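Local atomic coordinates of hypothetical protein (Aquifex aeolicus, PDB entry 2HEK), a protein that is of unproven function but binds zinc and GDP at separate sites and, as an HD-domain protein, may be a dGTPase. Residues A[44-49]-A[168-173]; A[203-207]-A[339-343]; A[283-289]-A[351-357]; A[301-306]-A[363-368]; A[320-324]-A[334-338]. All blocks are in the same frame, centred on the assembly; numbering follows the deposited sequence.

The five contacts fall into three regions of the chain. Contact 1 is buried beside the zinc site of the HD-type fold, where the side chain of Arg168 is about 4 Å from that of the zinc ligand His54, and its loop includes Pro45 of a GDP pocket. Contact 3 approaches GDP through Lys284, whose side chain is about 4 Å from the nucleotide; the centres of contacts 1 and 3 are about 24 Å apart. Contacts 3 and 4 are neighbours, about 12 Å between centres, with Ile354 CG2 3.4 Å from Leu302 CD2. Contacts 2 and 5 are about 9 Å apart between centres, joined by Ile343 CG2 and Tyr321 CD2 at 3.6 Å, and lie away from the zinc and GDP sites.

Contact 1 (A[44-49]-A[168-173])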
# COMPACT_ATOMS: atom_id res chain seq x y z
N PHE A 44 19.53 -10.42 2.46
CA PHE A 44 18.21 -9.74 2.62
C PHE A 44 17.64 -10.21 3.95
O PHE A 44 17.05 -11.28 4.00
CB PHE A 44 17.23 -10.13 1.48
CG PHE A 44 17.66 -9.62 0.13
CD1 PHE A 44 18.53 -10.38 -0.69
CD2 PHE A 44 17.24 -8.35 -0.31
CE1 PHE A 44 18.99 -9.85 -1.93
CE2 PHE A 44 17.69 -7.84 -1.57
CZ PHE A 44 18.53 -8.60 -2.37
N PRO A 45 17.90 -9.47 5.04
CA PRO A 45 17.70 -10.05 6.38
C PRO A 45 16.29 -10.55 6.68
O PRO A 45 16.12 -11.52 7.43
CB PRO A 45 18.10 -8.89 7.33
CG PRO A 45 19.15 -8.16 6.53
CD PRO A 45 18.53 -8.14 5.14
N SER A 46 15.29 -9.93 6.05
CA SER A 46 13.88 -10.26 6.34
C SER A 46 13.36 -11.46 5.49
O SER A 46 12.19 -11.83 5.62
CB SER A 46 13.02 -9.02 6.13
OG SER A 46 13.28 -8.04 7.17
N ALA A 47 14.23 -12.08 4.68
CA ALA A 47 13.85 -13.25 3.84
C ALA A 47 13.73 -14.50 4.69
O ALA A 47 14.40 -15.51 4.42
CB ALA A 47 14.89 -13.51 2.70
N GLN A 48 12.83 -14.46 5.66
CA GLN A 48 12.70 -15.57 6.63
C GLN A 48 11.52 -16.50 6.31
O GLN A 48 11.30 -17.46 7.01
CB GLN A 48 12.48 -14.98 8.04
CG GLN A 48 13.62 -14.07 8.52
CD GLN A 48 14.83 -14.87 8.88
OE1 GLN A 48 15.93 -14.38 8.84
NE2 GLN A 48 14.63 -16.12 9.20
N HIS A 49 10.76 -16.18 5.26
CA HIS A 49 9.56 -16.97 4.93
C HIS A 49 9.95 -18.41 4.55
O HIS A 49 11.08 -18.67 4.03
CB HIS A 49 8.78 -16.33 3.78
CG HIS A 49 9.65 -15.90 2.63
ND1 HIS A 49 9.40 -16.27 1.32
CD2 HIS A 49 10.75 -15.13 2.59
CE1 HIS A 49 10.31 -15.74 0.53
NE2 HIS A 49 11.16 -15.06 1.28
N ARG A 168 5.63 -13.29 -2.71
CA ARG A 168 6.07 -13.50 -1.34
C ARG A 168 7.57 -13.12 -1.17
O ARG A 168 7.96 -12.50 -0.16
CB ARG A 168 5.81 -14.98 -0.94
CG ARG A 168 6.06 -15.32 0.57
CD ARG A 168 5.59 -16.79 0.95
NE ARG A 168 4.22 -16.96 0.47
CZ ARG A 168 3.14 -16.59 1.14
NH1 ARG A 168 3.23 -16.10 2.38
NH2 ARG A 168 1.96 -16.70 0.56
N ASP A 169 8.41 -13.51 -2.14
CA ASP A 169 9.83 -13.18 -2.12
C ASP A 169 9.98 -11.66 -2.10
O ASP A 169 10.77 -11.15 -1.32
CB ASP A 169 10.58 -13.79 -3.32
CG ASP A 169 10.63 -15.34 -3.26
OD1 ASP A 169 10.25 -15.94 -2.25
OD2 ASP A 169 11.05 -15.96 -4.26
N ALA A 170 9.18 -10.94 -2.89
CA ALA A 170 9.27 -9.46 -2.95
C ALA A 170 8.84 -8.88 -1.61
O ALA A 170 9.46 -7.97 -1.11
CB ALA A 170 8.38 -8.91 -4.03
N TYR A 171 7.77 -9.42 -1.04
CA TYR A 171 7.19 -8.91 0.20
C TYR A 171 8.18 -9.05 1.35
O TYR A 171 8.35 -8.13 2.15
CB TYR A 171 5.90 -9.70 0.53
CG TYR A 171 5.14 -9.18 1.73
CD1 TYR A 171 4.19 -8.15 1.57
CD2 TYR A 171 5.33 -9.74 3.02
CE1 TYR A 171 3.47 -7.64 2.68
CE2 TYR A 171 4.58 -9.29 4.12
CZ TYR A 171 3.65 -8.22 3.92
OH TYR A 171 2.93 -7.70 4.98
N PHE A 172 8.85 -10.19 1.45
CA PHE A 172 9.76 -10.42 2.58
C PHE A 172 11.16 -9.88 2.32
O PHE A 172 11.81 -9.43 3.25
CB PHE A 172 9.87 -11.92 2.93
CG PHE A 172 8.66 -12.46 3.65
CD1 PHE A 172 7.51 -12.80 2.96
CD2 PHE A 172 8.69 -12.66 5.03
CE1 PHE A 172 6.38 -13.30 3.62
CE2 PHE A 172 7.53 -13.18 5.70
CZ PHE A 172 6.38 -13.46 4.97
N CYS A 173 11.67 -9.98 1.10
CA CYS A 173 13.01 -9.39 0.83
C CYS A 173 12.99 -7.88 0.91
O CYS A 173 13.98 -7.30 1.33
CB CYS A 173 13.60 -9.81 -0.52
SG CYS A 173 13.97 -11.56 -0.58
O HOH W 1 15.50 -8.03 3.67
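Buried loop-to-helix packing, led by His49 on Phe172, fastens the loop ahead of helix 51-69 to the last turns of helix 160-173. The two rings form an offset stack, with centroids 4.6 Å apart and planes at 21°. His49 CB stands over the centre of the phenyl face, 3.6 Å from the Phe172 ring centroid in a CH-pi contact. The His49 chi1 of 46° places CG between backbone N and carbonyl carbon, which carries the imidazole over the CG end of the phenyl.

Cys173 fits against Phe44 and Ala47. Its SG lies 3.9 Å from Ala47 CB and approaches the Phe44 ring obliquely, while Cys173 CB is 3.9 Å from Phe44 CD2. A type I turn from Phe44 to Ala47, closed by Ala47 N to Phe44 O at 3.0 Å, presents these residues to the helix. Nearby, Phe172 also meets Phe172 of the second subunit, and Arg168 forms salt bridges with Asp164 and Asp7.

The polar link is indirect: a water accepts from Ser46 N (3.1 Å) and donates to Cys173 O (2.9 Å). Adhesion between loop and helix therefore rests mainly on ring stacking and apolar packing, with water serving the backbone groups.

Contact 2 (A[203-207]-A[339-343])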
# COMPACT_ATOMS: atom_id res chain seq x y z
N LEU A 203 -3.18 -7.79 -21.52
CA LEU A 203 -1.82 -7.61 -22.08
C LEU A 203 -0.88 -6.81 -21.18
O LEU A 203 0.29 -7.18 -21.01
CB LEU A 203 -1.85 -6.99 -23.45
CG LEU A 203 -0.60 -7.22 -24.30
CD1 LEU A 203 -0.09 -8.68 -24.28
CD2 LEU A 203 -0.88 -6.81 -25.77
N ARG A 204 -1.39 -5.71 -20.62
CA ARG A 204 -0.65 -4.89 -19.67
C ARG A 204 -0.31 -5.65 -18.39
O ARG A 204 0.82 -5.58 -17.90
CB ARG A 204 -1.44 -3.64 -19.30
CG ARG A 204 -1.89 -2.79 -20.49
CD ARG A 204 -0.77 -1.97 -21.06
NE ARG A 204 -0.02 -2.63 -22.12
CZ ARG A 204 -0.40 -2.64 -23.39
NH1 ARG A 204 -1.53 -2.03 -23.75
NH2 ARG A 204 0.35 -3.25 -24.31
N ALA A 205 -1.29 -6.36 -17.83
CA ALA A 205 -1.04 -7.20 -16.64
C ALA A 205 0.04 -8.24 -16.93
O ALA A 205 0.83 -8.56 -16.05
CB ALA A 205 -2.32 -7.87 -16.14
N LEU A 206 0.06 -8.80 -18.14
CA LEU A 206 1.13 -9.77 -18.50
C LEU A 206 2.51 -9.11 -18.58
O LEU A 206 3.49 -9.63 -18.07
CB LEU A 206 0.81 -10.48 -19.84
CG LEU A 206 1.88 -11.42 -20.41
CD1 LEU A 206 2.18 -12.62 -19.48
CD2 LEU A 206 1.51 -11.89 -21.85
N GLU A 207 2.58 -7.96 -19.27
CA GLU A 207 3.78 -7.13 -19.28
C GLU A 207 4.26 -6.86 -17.85
O GLU A 207 5.44 -7.01 -17.55
CB GLU A 207 3.49 -5.79 -20.02
CG GLU A 207 3.37 -6.01 -21.55
CD GLU A 207 3.03 -4.75 -22.35
OE1 GLU A 207 2.60 -3.75 -21.75
OE2 GLU A 207 3.18 -4.81 -23.60
N LEU A 339 1.73 -9.61 -30.30
CA LEU A 339 0.85 -8.50 -29.92
C LEU A 339 1.50 -7.40 -29.07
O LEU A 339 0.96 -6.31 -28.99
CB LEU A 339 -0.44 -9.00 -29.24
CG LEU A 339 -1.30 -10.03 -30.00
CD1 LEU A 339 -2.61 -10.24 -29.27
CD2 LEU A 339 -1.53 -9.62 -31.45
N SER A 340 2.61 -7.69 -28.41
CA SER A 340 3.30 -6.68 -27.54
C SER A 340 4.71 -6.46 -28.07
O SER A 340 5.59 -7.34 -27.90
CB SER A 340 3.32 -7.14 -26.05
OG SER A 340 4.20 -6.36 -25.21
N PRO A 341 4.95 -5.30 -28.72
CA PRO A 341 6.33 -5.03 -29.13
C PRO A 341 7.28 -5.08 -27.90
O PRO A 341 8.43 -5.54 -28.02
CB PRO A 341 6.26 -3.61 -29.72
CG PRO A 341 4.81 -3.44 -30.14
CD PRO A 341 4.03 -4.20 -29.09
N LEU A 342 6.80 -4.65 -26.74
CA LEU A 342 7.70 -4.59 -25.57
C LEU A 342 8.15 -6.02 -25.16
O LEU A 342 9.35 -6.32 -25.01
CB LEU A 342 7.04 -3.86 -24.41
CG LEU A 342 7.78 -4.07 -23.08
CD1 LEU A 342 9.04 -3.28 -23.11
CD2 LEU A 342 6.96 -3.74 -21.86
N ILE A 343 7.19 -6.91 -24.99
CA ILE A 343 7.51 -8.30 -24.70
C ILE A 343 8.44 -8.89 -25.78
O ILE A 343 9.41 -9.62 -25.46
CB ILE A 343 6.22 -9.12 -24.56
CG1 ILE A 343 5.45 -8.67 -23.29
CG2 ILE A 343 6.51 -10.58 -24.53
CD1 ILE A 343 4.13 -9.40 -23.07
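A helix N-cap is tied here to a second helix: Ser340, preceding helix 341-345, is gripped by Glu207 of helix 203-221. Ser340 OG accepts from Ile343 N at 3.0 Å, nearly straight at 171°, and donates to Glu207 OE2 in a very short bond of 2.5 Å. A chi1 of 167° sets OG beside the carbonyl carbon, on the side of the first helical turn, where Ile343 N can reach it. The other carboxylate oxygen, Glu207 OE1, receives Arg204 NE at 2.9 Å in a salt bridge; the donor comes from above the carboxylate plane, but the bond lies in the guanidinium plane.

Beside this polar chain, Ile343 CD1 meets both Leu206 CD2 and Glu207 CG at 3.8 Å, the Leu206 and Ile343 side chains crossing at about a right angle. Leu203 CD2 reaches across to Leu339 CB at 4.1 Å.

Strand 326-329 lines the apolar side, where Val327 touches Leu203, Leu206 and Leu339. Toward the third subunit, Tyr214 of that chain packs on Leu342 and makes a weak hydrogen bond to Glu207, which places the two helices at a subunit interface.

Contact 3 (A[283-289]-A[351-357]); sequences FKTLLST and LYRIYVD
Lys284 and Val356 begin an antiparallel ladder in which the backbones of strands 284-289 and 349-356 exchange hydrogen bonds: Lys284 N reaches Val356 O at 2.8 Å, and Val356 N returns to Lys284 O. Midway, a classic beta bulge shifts the register by one residue. Ile354 O accepts from Leu286 N at 2.7 Å and from Leu287 N at 3.2 Å, and Leu287 O in turn accepts from Ile354 N. Beyond the bulge the pairing continues in the shifted register, Thr289 and Tyr352 bonding in both directions.

The shift turns Leu286 CD2 to Val356 CG1 (3.9 Å) and leaves Leu287 CD2 against Ile354 CD1 (3.9 Å). On the other face, Arg353 NE donates to Ser288 OG at 2.9 Å, within the guanidinium plane. A bend at chi2 (77°) brings NE to Ser288, while NH1 bonds Phe222 O. Thr285 OG1 lies 3.2 Å from Tyr355 CE2, and Phe283 presents a ring face to Asp357 N.

Strand 349-356 is the middle of a three-stranded sheet, flanked by 284-289 and 311-318. Helix 292-305 packs on Leu287 and Ile354, helix 224-240 lies against Thr285, Arg353 and Tyr355 on the other face, and Trp361 of helix 361-366 abuts Leu286 and Val356.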
# COMPACT_ATOMS: atom_id res chain seq x y z
N PHE A 283 33.99 -15.92 -0.60
CA PHE A 283 34.82 -15.36 -1.67
C PHE A 283 34.25 -14.02 -2.09
O PHE A 283 33.02 -13.82 -2.13
CB PHE A 283 34.95 -16.32 -2.85
CG PHE A 283 35.87 -17.52 -2.61
CD1 PHE A 283 36.27 -17.89 -1.33
CD2 PHE A 283 36.30 -18.28 -3.68
CE1 PHE A 283 37.10 -19.00 -1.13
CE2 PHE A 283 37.14 -19.40 -3.50
CZ PHE A 283 37.54 -19.76 -2.22
N LYS A 284 35.14 -13.09 -2.38
CA LYS A 284 34.74 -11.73 -2.71
C LYS A 284 34.61 -11.57 -4.24
O LYS A 284 35.38 -12.15 -4.99
CB LYS A 284 35.76 -10.78 -2.10
CG LYS A 284 35.50 -9.32 -2.34
CD LYS A 284 36.28 -8.49 -1.32
CE LYS A 284 35.85 -7.04 -1.34
NZ LYS A 284 36.42 -6.31 -0.16
N THR A 285 33.63 -10.79 -4.69
CA THR A 285 33.40 -10.61 -6.13
C THR A 285 34.57 -9.81 -6.74
O THR A 285 34.82 -8.68 -6.35
CB THR A 285 32.06 -9.88 -6.43
OG1 THR A 285 30.99 -10.55 -5.75
CG2 THR A 285 31.77 -9.90 -7.91
N LEU A 286 35.26 -10.41 -7.68
CA LEU A 286 36.33 -9.67 -8.38
C LEU A 286 35.78 -9.00 -9.64
O LEU A 286 36.07 -7.84 -9.92
CB LEU A 286 37.48 -10.64 -8.74
CG LEU A 286 38.71 -10.10 -9.49
CD1 LEU A 286 39.42 -9.00 -8.69
CD2 LEU A 286 39.64 -11.27 -9.76
N LEU A 287 34.96 -9.73 -10.39
CA LEU A 287 34.38 -9.24 -11.62
C LEU A 287 32.91 -9.63 -11.70
O LEU A 287 32.56 -10.79 -11.46
CB LEU A 287 35.12 -9.86 -12.82
CG LEU A 287 34.62 -9.48 -14.22
CD1 LEU A 287 34.87 -8.01 -14.47
CD2 LEU A 287 35.24 -10.36 -15.33
N SER A 288 32.07 -8.70 -12.12
CA SER A 288 30.68 -8.99 -12.41
C SER A 288 30.43 -8.27 -13.69
O SER A 288 30.52 -7.05 -13.76
CB SER A 288 29.73 -8.49 -11.31
OG SER A 288 28.37 -8.59 -11.73
N THR A 289 30.15 -9.01 -14.76
CA THR A 289 29.97 -8.34 -16.02
C THR A 289 28.95 -9.01 -16.93
O THR A 289 28.61 -10.18 -16.76
CB THR A 289 31.31 -8.28 -16.77
OG1 THR A 289 31.15 -7.53 -17.97
CG2 THR A 289 31.79 -9.69 -17.10
N LEU A 351 24.83 -12.66 -16.92
CA LEU A 351 25.77 -12.13 -15.95
C LEU A 351 26.87 -13.14 -15.73
O LEU A 351 26.60 -14.34 -15.59
CB LEU A 351 25.07 -11.82 -14.60
CG LEU A 351 24.07 -10.64 -14.54
CD1 LEU A 351 23.08 -10.84 -13.38
CD2 LEU A 351 24.78 -9.30 -14.39
N TYR A 352 28.10 -12.65 -15.66
CA TYR A 352 29.25 -13.54 -15.44
C TYR A 352 30.00 -13.01 -14.27
O TYR A 352 30.30 -11.84 -14.21
CB TYR A 352 30.15 -13.61 -16.70
CG TYR A 352 29.32 -13.82 -17.92
CD1 TYR A 352 28.93 -12.74 -18.71
CD2 TYR A 352 28.84 -15.08 -18.24
CE1 TYR A 352 28.12 -12.93 -19.81
CE2 TYR A 352 28.00 -15.27 -19.30
CZ TYR A 352 27.68 -14.18 -20.10
OH TYR A 352 26.85 -14.37 -21.17
N ARG A 353 30.26 -13.86 -13.29
CA ARG A 353 30.91 -13.40 -12.08
C ARG A 353 32.18 -14.17 -11.83
O ARG A 353 32.23 -15.37 -12.07
CB ARG A 353 29.97 -13.52 -10.85
CG ARG A 353 29.12 -12.26 -10.64
CD ARG A 353 27.96 -12.18 -11.60
NE ARG A 353 27.05 -11.09 -11.20
CZ ARG A 353 25.91 -11.27 -10.52
NH1 ARG A 353 25.50 -12.50 -10.18
NH2 ARG A 353 25.17 -10.20 -10.21
N ILE A 354 33.18 -13.49 -11.31
CA ILE A 354 34.39 -14.19 -10.80
C ILE A 354 34.57 -13.80 -9.35
O ILE A 354 34.53 -12.62 -9.00
CB ILE A 354 35.69 -13.85 -11.61
CG1 ILE A 354 35.52 -14.22 -13.08
CG2 ILE A 354 36.90 -14.61 -11.04
CD1 ILE A 354 36.69 -13.73 -13.99
N TYR A 355 34.75 -14.79 -8.51
CA TYR A 355 34.92 -14.58 -7.08
C TYR A 355 36.29 -15.11 -6.67
O TYR A 355 36.70 -16.16 -7.16
CB TYR A 355 33.88 -15.41 -6.33
CG TYR A 355 32.44 -15.05 -6.64
CD1 TYR A 355 31.71 -15.79 -7.55
CD2 TYR A 355 31.80 -13.97 -5.99
CE1 TYR A 355 30.35 -15.49 -7.83
CE2 TYR A 355 30.45 -13.67 -6.25
CZ TYR A 355 29.74 -14.43 -7.18
OH TYR A 355 28.42 -14.16 -7.48
N VAL A 356 36.94 -14.44 -5.72
CA VAL A 356 38.22 -14.91 -5.19
C VAL A 356 38.28 -14.93 -3.66
O VAL A 356 37.69 -14.08 -3.00
CB VAL A 356 39.42 -14.07 -5.73
CG1 VAL A 356 39.48 -14.17 -7.22
CG2 VAL A 356 39.27 -12.63 -5.32
N ASP A 357 39.00 -15.91 -3.12
CA ASP A 357 39.36 -15.95 -1.70
C ASP A 357 39.65 -14.54 -1.21
O ASP A 357 40.41 -13.81 -1.83
CB ASP A 357 40.58 -16.85 -1.52
CG ASP A 357 40.87 -17.16 -0.06
OD1 ASP A 357 40.87 -18.37 0.29
OD2 ASP A 357 41.09 -16.21 0.73
O HOH W 2 25.57 -7.19 -10.67

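Contact 4 (A[301-306]-A[363-368])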
# COMPACT_ATOMS: atom_id res chain seq x y z
N ARG A 301 43.72 -14.95 -17.59
CA ARG A 301 44.80 -14.26 -16.90
C ARG A 301 44.87 -14.64 -15.42
O ARG A 301 45.96 -14.77 -14.85
CB ARG A 301 44.64 -12.74 -17.05
CG ARG A 301 45.47 -11.88 -16.07
CD ARG A 301 46.98 -11.79 -16.44
NE ARG A 301 47.22 -10.97 -17.64
CZ ARG A 301 48.32 -11.04 -18.38
NH1 ARG A 301 49.30 -11.88 -18.06
NH2 ARG A 301 48.45 -10.25 -19.45
N LEU A 302 43.69 -14.83 -14.81
CA LEU A 302 43.58 -15.14 -13.40
C LEU A 302 44.08 -16.54 -13.12
O LEU A 302 44.85 -16.73 -12.18
CB LEU A 302 42.13 -15.01 -12.93
CG LEU A 302 41.82 -15.03 -11.44
CD1 LEU A 302 42.50 -13.86 -10.72
CD2 LEU A 302 40.32 -14.97 -11.26
N LEU A 303 43.65 -17.51 -13.92
CA LEU A 303 44.09 -18.89 -13.73
C LEU A 303 45.56 -19.11 -14.14
O LEU A 303 46.08 -20.22 -13.99
CB LEU A 303 43.16 -19.87 -14.46
CG LEU A 303 41.75 -20.12 -13.91
CD1 LEU A 303 41.12 -21.29 -14.63
CD2 LEU A 303 41.75 -20.37 -12.41
N GLU A 304 46.21 -18.07 -14.66
CA GLU A 304 47.64 -18.13 -14.92
C GLU A 304 48.39 -17.95 -13.61
O GLU A 304 49.38 -18.64 -13.36
CB GLU A 304 48.07 -17.04 -15.91
CG GLU A 304 47.82 -17.37 -17.40
CD GLU A 304 48.05 -16.17 -18.32
OE1 GLU A 304 48.68 -15.18 -17.88
OE2 GLU A 304 47.60 -16.22 -19.49
N LYS A 305 47.88 -17.05 -12.78
CA LYS A 305 48.56 -16.60 -11.57
C LYS A 305 48.15 -17.29 -10.26
O LYS A 305 48.98 -17.49 -9.38
CB LYS A 305 48.42 -15.08 -11.41
CG LYS A 305 49.17 -14.27 -12.45
CD LYS A 305 49.28 -12.81 -12.04
CE LYS A 305 50.24 -12.03 -12.96
NZ LYS A 305 49.53 -11.38 -14.10
N PHE A 306 46.87 -17.66 -10.15
CA PHE A 306 46.32 -18.22 -8.91
C PHE A 306 45.81 -19.65 -9.11
O PHE A 306 45.43 -20.01 -10.23
CB PHE A 306 45.21 -17.33 -8.37
CG PHE A 306 45.62 -15.88 -8.21
CD1 PHE A 306 45.49 -14.99 -9.26
CD2 PHE A 306 46.12 -15.42 -6.99
CE1 PHE A 306 45.86 -13.65 -9.11
CE2 PHE A 306 46.48 -14.09 -6.84
CZ PHE A 306 46.36 -13.21 -7.90
N LYS A 363 45.49 -8.81 -4.02
CA LYS A 363 46.58 -9.36 -4.82
C LYS A 363 46.13 -9.66 -6.25
O LYS A 363 46.85 -9.37 -7.20
CB LYS A 363 47.14 -10.64 -4.19
CG LYS A 363 48.07 -10.41 -3.00
CD LYS A 363 48.73 -11.73 -2.58
CE LYS A 363 49.70 -11.54 -1.42
NZ LYS A 363 50.33 -12.83 -1.01
N ALA A 364 44.94 -10.23 -6.40
CA ALA A 364 44.39 -10.54 -7.72
C ALA A 364 43.94 -9.29 -8.46
O ALA A 364 44.00 -9.25 -9.68
CB ALA A 364 43.24 -11.53 -7.60
N ARG A 365 43.51 -8.28 -7.72
CA ARG A 365 42.97 -7.07 -8.32
C ARG A 365 44.03 -6.29 -9.08
O ARG A 365 43.91 -6.09 -10.29
CB ARG A 365 42.33 -6.18 -7.25
CG ARG A 365 41.53 -5.01 -7.80
CD ARG A 365 41.14 -4.04 -6.70
NE ARG A 365 40.37 -2.92 -7.22
CZ ARG A 365 39.90 -1.93 -6.46
NH1 ARG A 365 40.12 -1.92 -5.16
NH2 ARG A 365 39.23 -0.93 -7.02
N SER A 366 45.09 -5.87 -8.38
CA SER A 366 46.19 -5.11 -9.00
C SER A 366 47.05 -5.92 -9.99
O SER A 366 47.66 -5.35 -10.90
CB SER A 366 47.06 -4.42 -7.93
OG SER A 366 47.76 -5.36 -7.14
N GLU A 367 47.08 -7.24 -9.82
CA GLU A 367 47.73 -8.14 -10.78
C GLU A 367 46.90 -8.36 -12.04
O GLU A 367 47.36 -9.03 -12.97
CB GLU A 367 48.07 -9.48 -10.12
CG GLU A 367 49.40 -9.49 -9.35
CD GLU A 367 50.58 -9.98 -10.19
OE1 GLU A 367 50.96 -9.30 -11.17
OE2 GLU A 367 51.13 -11.06 -9.86
N LEU A 368 45.68 -7.82 -12.07
CA LEU A 368 44.83 -7.88 -13.26
C LEU A 368 44.56 -6.50 -13.84
O LEU A 368 43.95 -6.36 -14.91
CB LEU A 368 43.50 -8.61 -12.97
CG LEU A 368 43.46 -10.05 -12.43
CD1 LEU A 368 42.08 -10.63 -12.65
CD2 LEU A 368 44.51 -10.98 -13.03
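Leu302 and Ala364 bring the last turns of helix 292-305 against helix 361-366, their CA atoms 7.4 Å apart. Between the backbones, Leu302 CD1 fits into the angle formed by Leu368 CD1 at 3.8 Å and Ala364 CB at 4.0 Å, and crosses the Leu368 side chain at about a right angle. The other branch, Leu368 CD2, presses close to the aliphatic part of Arg301, 3.3 Å from its CG, as the two chains slide past each other in opposite directions. The outer end of the Phe306 ring meets Ala364, CZ lying 3.3 Å from Ala364 CA and 3.6 Å from its CB.

At the rim, the Lys305 methylenes CD and CE cross the Glu367 carboxylate at a slant, and a bend at chi4 (92°) turns the amine toward the backbone. There NZ makes a weak hydrogen bond to Glu367 O at 3.4 Å, alongside a long salt bridge to Glu367 OE1.

Deeper in, Leu302 and Leu368 rest on Leu286 of strand 284-289, and Leu302 also touches Val311 of strand 311-318; both helix ends thus cover the sheet face that carries Leu286 and Ile354.

Contact 5 (A[320-324]-A[334-338]); sequences VYGGN and KKAHE
Tyr321 and His337 form the close-packed half of this contact, while Gly323, Asn324 and Lys335 make up its looser margin. Tyr321 OH and His337 ND1 share a short hydrogen bond of 2.7 Å. The hydroxyl lies in the plane of the imidazole, and ND1 lies in that of the phenol, although the ring planes are turned 58° apart and meet rim to rim. His337 chi1 is 57°, with CG between the backbone N and carbonyl carbon, a torsion that swings the imidazole back to the tyrosine; Tyr321 CE2 comes within 3.7 Å of His337 CB. Ala336 CB lies 4.3 Å from Tyr321 CZ, an apolar contact. The loop itself bends over the phenol, putting Gly323 N above the ring centre, a turn in which Gly323 has positive phi (77°).

Toward solvent the fit is slacker. The Lys335 chain, bent at chi2, lies beside the loop with CE 3.2 Å from Gly323 O and NZ 3.6 Å from Asn324 CA, and its amine has a weak bond to Tyr326 OH.

The loop leads from strand 311-318 into strand 326-329, whose hairpin partner 332-335 runs into helix 336-339. On the inner side, Ile343 of helix 341-345 packs on Tyr321, and Leu206 of helix 203-221 touches Ala336.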
# COMPACT_ATOMS: atom_id res chain seq x y z
N VAL A 320 13.90 -13.70 -19.93
CA VAL A 320 12.89 -12.88 -19.29
C VAL A 320 11.52 -13.15 -19.94
O VAL A 320 10.46 -12.98 -19.31
CB VAL A 320 13.29 -11.41 -19.44
CG1 VAL A 320 12.16 -10.43 -19.04
CG2 VAL A 320 14.59 -11.14 -18.66
N TYR A 321 11.55 -13.57 -21.20
CA TYR A 321 10.35 -14.03 -21.88
C TYR A 321 10.76 -15.22 -22.75
O TYR A 321 11.70 -15.11 -23.54
CB TYR A 321 9.76 -12.92 -22.74
CG TYR A 321 8.71 -13.42 -23.73
CD1 TYR A 321 7.54 -14.04 -23.28
CD2 TYR A 321 8.88 -13.24 -25.10
CE1 TYR A 321 6.57 -14.50 -24.19
CE2 TYR A 321 7.91 -13.69 -26.02
CZ TYR A 321 6.76 -14.31 -25.55
OH TYR A 321 5.78 -14.76 -26.44
N GLY A 322 10.07 -16.33 -22.61
CA GLY A 322 10.44 -17.58 -23.31
C GLY A 322 9.85 -17.83 -24.69
O GLY A 322 10.11 -18.88 -25.29
N GLY A 323 9.05 -16.89 -25.21
CA GLY A 323 8.45 -17.01 -26.54
C GLY A 323 7.24 -17.94 -26.67
O GLY A 323 6.73 -18.15 -27.78
N ASN A 324 6.76 -18.47 -25.55
CA ASN A 324 5.73 -19.51 -25.52
C ASN A 324 4.49 -19.15 -24.70
O ASN A 324 3.93 -20.00 -24.00
CB ASN A 324 6.30 -20.80 -24.93
CG ASN A 324 7.47 -21.34 -25.74
OD1 ASN A 324 7.46 -21.30 -26.96
ND2 ASN A 324 8.48 -21.84 -25.04
N LYS A 334 -2.81 -15.61 -30.51
CA LYS A 334 -1.48 -15.18 -30.95
C LYS A 334 -0.43 -15.50 -29.88
O LYS A 334 -0.77 -15.75 -28.73
CB LYS A 334 -1.47 -13.67 -31.22
CG LYS A 334 -2.58 -13.14 -32.13
CD LYS A 334 -2.26 -13.30 -33.62
CE LYS A 334 -3.12 -12.37 -34.48
NZ LYS A 334 -3.48 -13.00 -35.77
N LYS A 335 0.84 -15.50 -30.28
CA LYS A 335 1.95 -15.42 -29.34
C LYS A 335 2.00 -14.01 -28.75
O LYS A 335 1.72 -13.04 -29.46
CB LYS A 335 3.27 -15.68 -30.06
CG LYS A 335 3.48 -17.10 -30.53
CD LYS A 335 3.61 -18.06 -29.37
CE LYS A 335 4.48 -19.24 -29.74
NZ LYS A 335 4.27 -20.33 -28.76
N ALA A 336 2.37 -13.89 -27.46
CA ALA A 336 2.39 -12.58 -26.78
C ALA A 336 3.28 -11.54 -27.44
O ALA A 336 2.94 -10.34 -27.45
CB ALA A 336 2.78 -12.73 -25.28
N HIS A 337 4.44 -11.97 -27.93
CA HIS A 337 5.32 -11.07 -28.68
C HIS A 337 4.70 -10.60 -30.01
O HIS A 337 5.00 -9.48 -30.45
CB HIS A 337 6.72 -11.68 -28.90
CG HIS A 337 6.71 -12.99 -29.61
ND1 HIS A 337 6.44 -14.18 -28.97
CD2 HIS A 337 6.96 -13.31 -30.90
CE1 HIS A 337 6.53 -15.18 -29.83
NE2 HIS A 337 6.84 -14.68 -31.01
N GLU A 338 3.82 -11.41 -30.61
CA GLU A 338 3.09 -10.98 -31.83
C GLU A 338 2.20 -9.75 -31.55
O GLU A 338 1.97 -8.93 -32.44
CB GLU A 338 2.26 -12.12 -32.45
CG GLU A 338 3.10 -13.28 -32.97
CD GLU A 338 2.30 -14.43 -33.60
OE1 GLU A 338 2.80 -14.97 -34.61
OE2 GLU A 338 1.20 -14.80 -33.12